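Local coordinates for DNA polymerase sliding clamp 2 (Sulfolobus tokodaii, PDB 3AIZ), which serves as a subunit of a ring-shaped sliding platform that encircles DNA and tethers DNA polymerase and other processing proteins to it, at residues Lys188-Tyr200 against Gln216-Met228. Residues are numbered along the deposited sequence; the frame is centred on the assembly and turned at random.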
loop_
_atom_site.group_PDB
_atom_site.type_symbol
_atom_site.label_atom_id
_atom_site.label_comp_id
_atom_site.label_asym_id
_atom_site.label_seq_id
_atom_site.Cartn_x
_atom_site.Cartn_y
_atom_site.Cartn_z
ATOM N N LYS A 188 -23.919 -33.534 5.944
ATOM C CA LYS A 188 -23.603 -34.482 4.886
ATOM C C LYS A 188 -24.004 -35.888 5.318
ATOM O O LYS A 188 -24.306 -36.744 4.486
ATOM C CB LYS A 188 -22.111 -34.442 4.559
ATOM C CG LYS A 188 -21.605 -33.080 4.123
ATOM C CD LYS A 188 -20.136 -33.143 3.738
ATOM C CE LYS A 188 -19.636 -31.797 3.239
ATOM N NZ LYS A 188 -18.217 -31.871 2.796
ATOM N N SER A 189 -24.001 -36.116 6.629
ATOM C CA SER A 189 -24.396 -37.401 7.193
ATOM C C SER A 189 -24.884 -37.235 8.627
ATOM O O SER A 189 -24.404 -36.372 9.360
ATOM C CB SER A 189 -23.228 -38.389 7.152
ATOM O OG SER A 189 -22.197 -37.993 8.040
ATOM N N LEU A 190 -25.840 -38.068 9.023
ATOM C CA LEU A 190 -26.394 -38.016 10.371
ATOM C C LEU A 190 -26.682 -39.417 10.904
ATOM O O LEU A 190 -27.408 -40.192 10.283
ATOM C CB LEU A 190 -27.668 -37.170 10.394
ATOM C CG LEU A 190 -28.397 -37.065 11.736
ATOM C CD1 LEU A 190 -27.493 -36.456 12.794
ATOM C CD2 LEU A 190 -29.673 -36.255 11.589
ATOM N N ASN A 191 -26.104 -39.736 12.057
ATOM C CA ASN A 191 -26.295 -41.039 12.681
ATOM C C ASN A 191 -26.813 -40.900 14.108
ATOM O O ASN A 191 -26.074 -40.508 15.010
ATOM C CB ASN A 191 -24.985 -41.833 12.671
ATOM C CG ASN A 191 -24.459 -42.078 11.267
ATOM O OD1 ASN A 191 -25.217 -42.073 10.296
ATOM N ND2 ASN A 191 -23.153 -42.299 11.155
ATOM N N VAL A 192 -28.087 -41.221 14.305
ATOM C CA VAL A 192 -28.714 -41.075 15.614
ATOM C C VAL A 192 -29.118 -42.425 16.199
ATOM O O VAL A 192 -30.229 -42.903 15.971
ATOM C CB VAL A 192 -29.953 -40.161 15.545
ATOM C CG1 VAL A 192 -30.544 -39.964 16.930
ATOM C CG2 VAL A 192 -29.586 -38.822 14.923
ATOM N N GLU A 193 -28.208 -43.031 16.956
ATOM C CA GLU A 193 -28.473 -44.315 17.596
ATOM C C GLU A 193 -29.647 -44.215 18.564
ATOM O O GLU A 193 -30.364 -45.191 18.790
ATOM C CB GLU A 193 -27.229 -44.820 18.328
ATOM C CG GLU A 193 -26.024 -45.046 17.425
ATOM C CD GLU A 193 -24.834 -45.624 18.173
ATOM O OE1 GLU A 193 -24.925 -45.781 19.410
ATOM O OE2 GLU A 193 -23.808 -45.920 17.522
ATOM N N SER A 194 -29.841 -43.029 19.130
ATOM C CA SER A 194 -30.939 -42.785 20.060
ATOM C C SER A 194 -31.013 -41.309 20.434
ATOM O O SER A 194 -29.987 -40.638 20.522
ATOM C CB SER A 194 -30.776 -43.639 21.321
ATOM O OG SER A 194 -29.566 -43.337 21.994
ATOM N N PRO A 195 -32.234 -40.800 20.654
ATOM C CA PRO A 195 -32.427 -39.399 21.044
ATOM C C PRO A 195 -31.488 -39.013 22.181
ATOM O O PRO A 195 -31.467 -39.682 23.213
ATOM C CB PRO A 195 -33.878 -39.374 21.524
ATOM C CG PRO A 195 -34.542 -40.450 20.740
ATOM C CD PRO A 195 -33.510 -41.533 20.568
ATOM N N SER A 196 -30.717 -37.947 21.987
ATOM C CA SER A 196 -29.726 -37.536 22.973
ATOM C C SER A 196 -29.734 -36.030 23.195
ATOM O O SER A 196 -30.200 -35.269 22.349
ATOM C CB SER A 196 -28.330 -37.994 22.544
ATOM O OG SER A 196 -28.299 -39.392 22.320
ATOM N N LYS A 197 -29.209 -35.605 24.340
ATOM C CA LYS A 197 -29.191 -34.193 24.699
ATOM C C LYS A 197 -28.060 -33.875 25.672
ATOM O O LYS A 197 -27.805 -34.628 26.609
ATOM C CB LYS A 197 -30.536 -33.778 25.298
ATOM C CG LYS A 197 -30.507 -32.450 26.034
ATOM C CD LYS A 197 -31.879 -31.794 26.047
ATOM C CE LYS A 197 -32.944 -32.727 26.605
ATOM N NZ LYS A 197 -34.305 -32.129 26.504
ATOM N N ALA A 198 -27.386 -32.753 25.440
ATOM C CA ALA A 198 -26.295 -32.323 26.306
ATOM C C ALA A 198 -26.141 -30.809 26.275
ATOM O O ALA A 198 -26.629 -30.142 25.363
ATOM C CB ALA A 198 -24.997 -32.996 25.895
ATOM N N VAL A 199 -25.458 -30.270 27.278
ATOM C CA VAL A 199 -25.209 -28.837 27.358
ATOM C C VAL A 199 -23.709 -28.570 27.387
ATOM O O VAL A 199 -22.957 -29.300 28.030
ATOM C CB VAL A 199 -25.855 -28.229 28.616
ATOM C CG1 VAL A 199 -25.626 -26.727 28.661
ATOM C CG2 VAL A 199 -27.337 -28.547 28.652
ATOM N N TYR A 200 -23.273 -27.527 26.686
ATOM C CA TYR A 200 -21.857 -27.177 26.646
ATOM C C TYR A 200 -21.644 -25.673 26.763
ATOM O O TYR A 200 -22.545 -24.884 26.482
ATOM C CB TYR A 200 -21.211 -27.690 25.357
ATOM C CG TYR A 200 -21.412 -29.167 25.124
ATOM C CD1 TYR A 200 -22.411 -29.625 24.276
ATOM C CD2 TYR A 200 -20.609 -30.106 25.758
ATOM C CE1 TYR A 200 -22.600 -30.973 24.062
ATOM C CE2 TYR A 200 -20.791 -31.458 25.551
ATOM C CZ TYR A 200 -21.788 -31.886 24.701
ATOM O OH TYR A 200 -21.974 -33.232 24.490
ATOM N N GLN A 216 -13.568 -29.491 5.546
ATOM C CA GLN A 216 -14.832 -29.530 4.822
ATOM C C GLN A 216 -15.692 -30.686 5.311
ATOM O O GLN A 216 -16.859 -30.804 4.941
ATOM C CB GLN A 216 -14.589 -29.651 3.317
ATOM C CG GLN A 216 -14.027 -28.392 2.675
ATOM C CD GLN A 216 -13.842 -28.536 1.176
ATOM O OE1 GLN A 216 -13.441 -29.592 0.687
ATOM N NE2 GLN A 216 -14.130 -27.468 0.438
ATOM N N ASN A 217 -15.109 -31.535 6.148
ATOM C CA ASN A 217 -15.818 -32.698 6.664
ATOM C C ASN A 217 -15.576 -32.903 8.152
ATOM O O ASN A 217 -14.908 -33.856 8.561
ATOM C CB ASN A 217 -15.431 -33.951 5.879
ATOM C CG ASN A 217 -15.794 -33.848 4.411
ATOM O OD1 ASN A 217 -16.898 -34.213 4.005
ATOM N ND2 ASN A 217 -14.866 -33.343 3.605
ATOM N N VAL A 218 -16.127 -32.002 8.957
ATOM C CA VAL A 218 -16.004 -32.083 10.404
ATOM C C VAL A 218 -17.007 -33.083 10.967
ATOM O O VAL A 218 -18.194 -33.027 10.651
ATOM C CB VAL A 218 -16.242 -30.715 11.063
ATOM C CG1 VAL A 218 -16.045 -30.809 12.567
ATOM C CG2 VAL A 218 -15.314 -29.672 10.465
ATOM N N THR A 219 -16.523 -34.002 11.796
ATOM C CA THR A 219 -17.390 -34.978 12.443
ATOM C C THR A 219 -17.629 -34.599 13.900
ATOM O O THR A 219 -16.687 -34.458 14.678
ATOM C CB THR A 219 -16.801 -36.401 12.376
ATOM O OG1 THR A 219 -16.717 -36.821 11.009
ATOM C CG2 THR A 219 -17.677 -37.380 13.143
ATOM N N VAL A 220 -18.897 -34.428 14.260
ATOM C CA VAL A 220 -19.267 -34.079 15.624
ATOM C C VAL A 220 -20.036 -35.221 16.271
ATOM O O VAL A 220 -21.027 -35.699 15.722
ATOM C CB VAL A 220 -20.133 -32.807 15.667
ATOM C CG1 VAL A 220 -20.547 -32.497 17.097
ATOM C CG2 VAL A 220 -19.383 -31.634 15.055
ATOM N N GLY A 221 -19.572 -35.660 17.435
ATOM C CA GLY A 221 -20.228 -36.731 18.159
ATOM C C GLY A 221 -20.522 -36.346 19.593
ATOM O O GLY A 221 -19.752 -35.623 20.220
ATOM N N PHE A 222 -21.647 -36.828 20.113
ATOM C CA PHE A 222 -22.008 -36.590 21.505
ATOM C C PHE A 222 -23.101 -37.554 21.948
ATOM O O PHE A 222 -23.568 -38.378 21.163
ATOM C CB PHE A 222 -22.461 -35.141 21.712
ATOM C CG PHE A 222 -23.810 -34.834 21.124
ATOM C CD1 PHE A 222 -24.934 -34.774 21.933
ATOM C CD2 PHE A 222 -23.955 -34.601 19.767
ATOM C CE1 PHE A 222 -26.177 -34.489 21.397
ATOM C CE2 PHE A 222 -25.196 -34.316 19.225
ATOM C CZ PHE A 222 -26.308 -34.261 20.042
ATOM N N GLY A 223 -23.499 -37.448 23.209
ATOM C CA GLY A 223 -24.549 -38.287 23.755
ATOM C C GLY A 223 -25.156 -37.647 24.986
ATOM O O GLY A 223 -24.855 -36.497 25.301
ATOM N N ASN A 224 -26.010 -38.387 25.685
ATOM C CA ASN A 224 -26.665 -37.854 26.874
ATOM C C ASN A 224 -25.684 -37.461 27.970
ATOM O O ASN A 224 -25.116 -38.318 28.645
ATOM C CB ASN A 224 -27.697 -38.839 27.423
ATOM C CG ASN A 224 -29.065 -38.651 26.803
ATOM O OD1 ASN A 224 -29.252 -38.863 25.606
ATOM N ND2 ASN A 224 -30.034 -38.248 27.619
ATOM N N ASN A 225 -25.491 -36.156 28.137
ATOM C CA ASN A 225 -24.639 -35.630 29.195
ATOM C C ASN A 225 -23.232 -36.227 29.195
ATOM O O ASN A 225 -22.638 -36.436 30.252
ATOM C CB ASN A 225 -25.304 -35.827 30.558
ATOM C CG ASN A 225 -26.635 -35.104 30.667
ATOM O OD1 ASN A 225 -26.907 -34.162 29.920
ATOM N ND2 ASN A 225 -27.470 -35.538 31.603
ATOM N N ILE A 226 -22.709 -36.503 28.005
ATOM C CA ILE A 226 -21.338 -36.979 27.857
ATOM C C ILE A 226 -20.548 -36.006 26.983
ATOM O O ILE A 226 -21.135 -35.243 26.216
ATOM C CB ILE A 226 -21.287 -38.386 27.232
ATOM C CG1 ILE A 226 -21.687 -38.334 25.757
ATOM C CG2 ILE A 226 -22.178 -39.349 28.005
ATOM C CD1 ILE A 226 -21.575 -39.667 25.050
ATOM N N PRO A 227 -19.211 -36.026 27.100
ATOM C CA PRO A 227 -18.353 -35.120 26.328
ATOM C C PRO A 227 -18.632 -35.171 24.829
ATOM O O PRO A 227 -18.991 -36.224 24.302
ATOM C CB PRO A 227 -16.946 -35.647 26.619
ATOM C CG PRO A 227 -17.059 -36.269 27.958
ATOM C CD PRO A 227 -18.429 -36.880 28.010
ATOM N N MET A 228 -18.469 -34.035 24.158
ATOM C CA MET A 228 -18.643 -33.957 22.712
ATOM C C MET A 228 -17.292 -34.065 22.016
ATOM O O MET A 228 -16.304 -33.487 22.467
ATOM C CB MET A 228 -19.331 -32.647 22.321
ATOM C CG MET A 228 -19.328 -32.367 20.824
ATOM S SD MET A 228 -19.957 -30.729 20.391
ATOM C CE MET A 228 -21.707 -30.934 20.707
HETATM O O HOH W 1 -24.848 -31.893 29.564
#
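Strand 196-200 passes across the end of the hairpin formed by strands 218-223 and 226-228, its direction turned 100° from that of strand 218-223 with a closest axis approach of 6.4 Å, and meets the type II turn G223-I226 by one backbone hydrogen bond, N225 N to K197 O (3.2 Å). N224 CA adds a C-H...O contact to the same carbonyl oxygen, so two neighbouring turn residues converge on it. A water accepts from V199 N and donates to N225 OD1, bridging strand and turn a second time. Deeper in, Y200 lies against the hairpin: its OH donates to I226 O (2.8 Å), nearly in line with the carbonyl bond (C=O...O angle 168°), and also rests 3.4 Å from F222 CB. With CG anti to the carbonyl carbon (chi1 -54°), the ring lies so that M228 SD stands above its face, 4.8 Å from the centroid, in a Met-aromatic contact. The bend at the last torsion brings M228 CE to 3.5 Å from Y200 CE1. A198 CB packs more loosely on F222, while Y200 also touches I159 of strand 156-161. At the far end of both segments, the extended K188 chain reaches over to N217, and NZ donates to Q216 O (2.8 Å) and N217 OD1 (2.9 Å), standing above both carbonyl planes. Within the C-terminal PCNA domain, the hydroxyl bond thus gives the polar atom of the buried Y200 a partner and helps fix its ring against M228 and F222, whereas the lysine bonds, at the exposed N-terminal ends, may face competition from solvent.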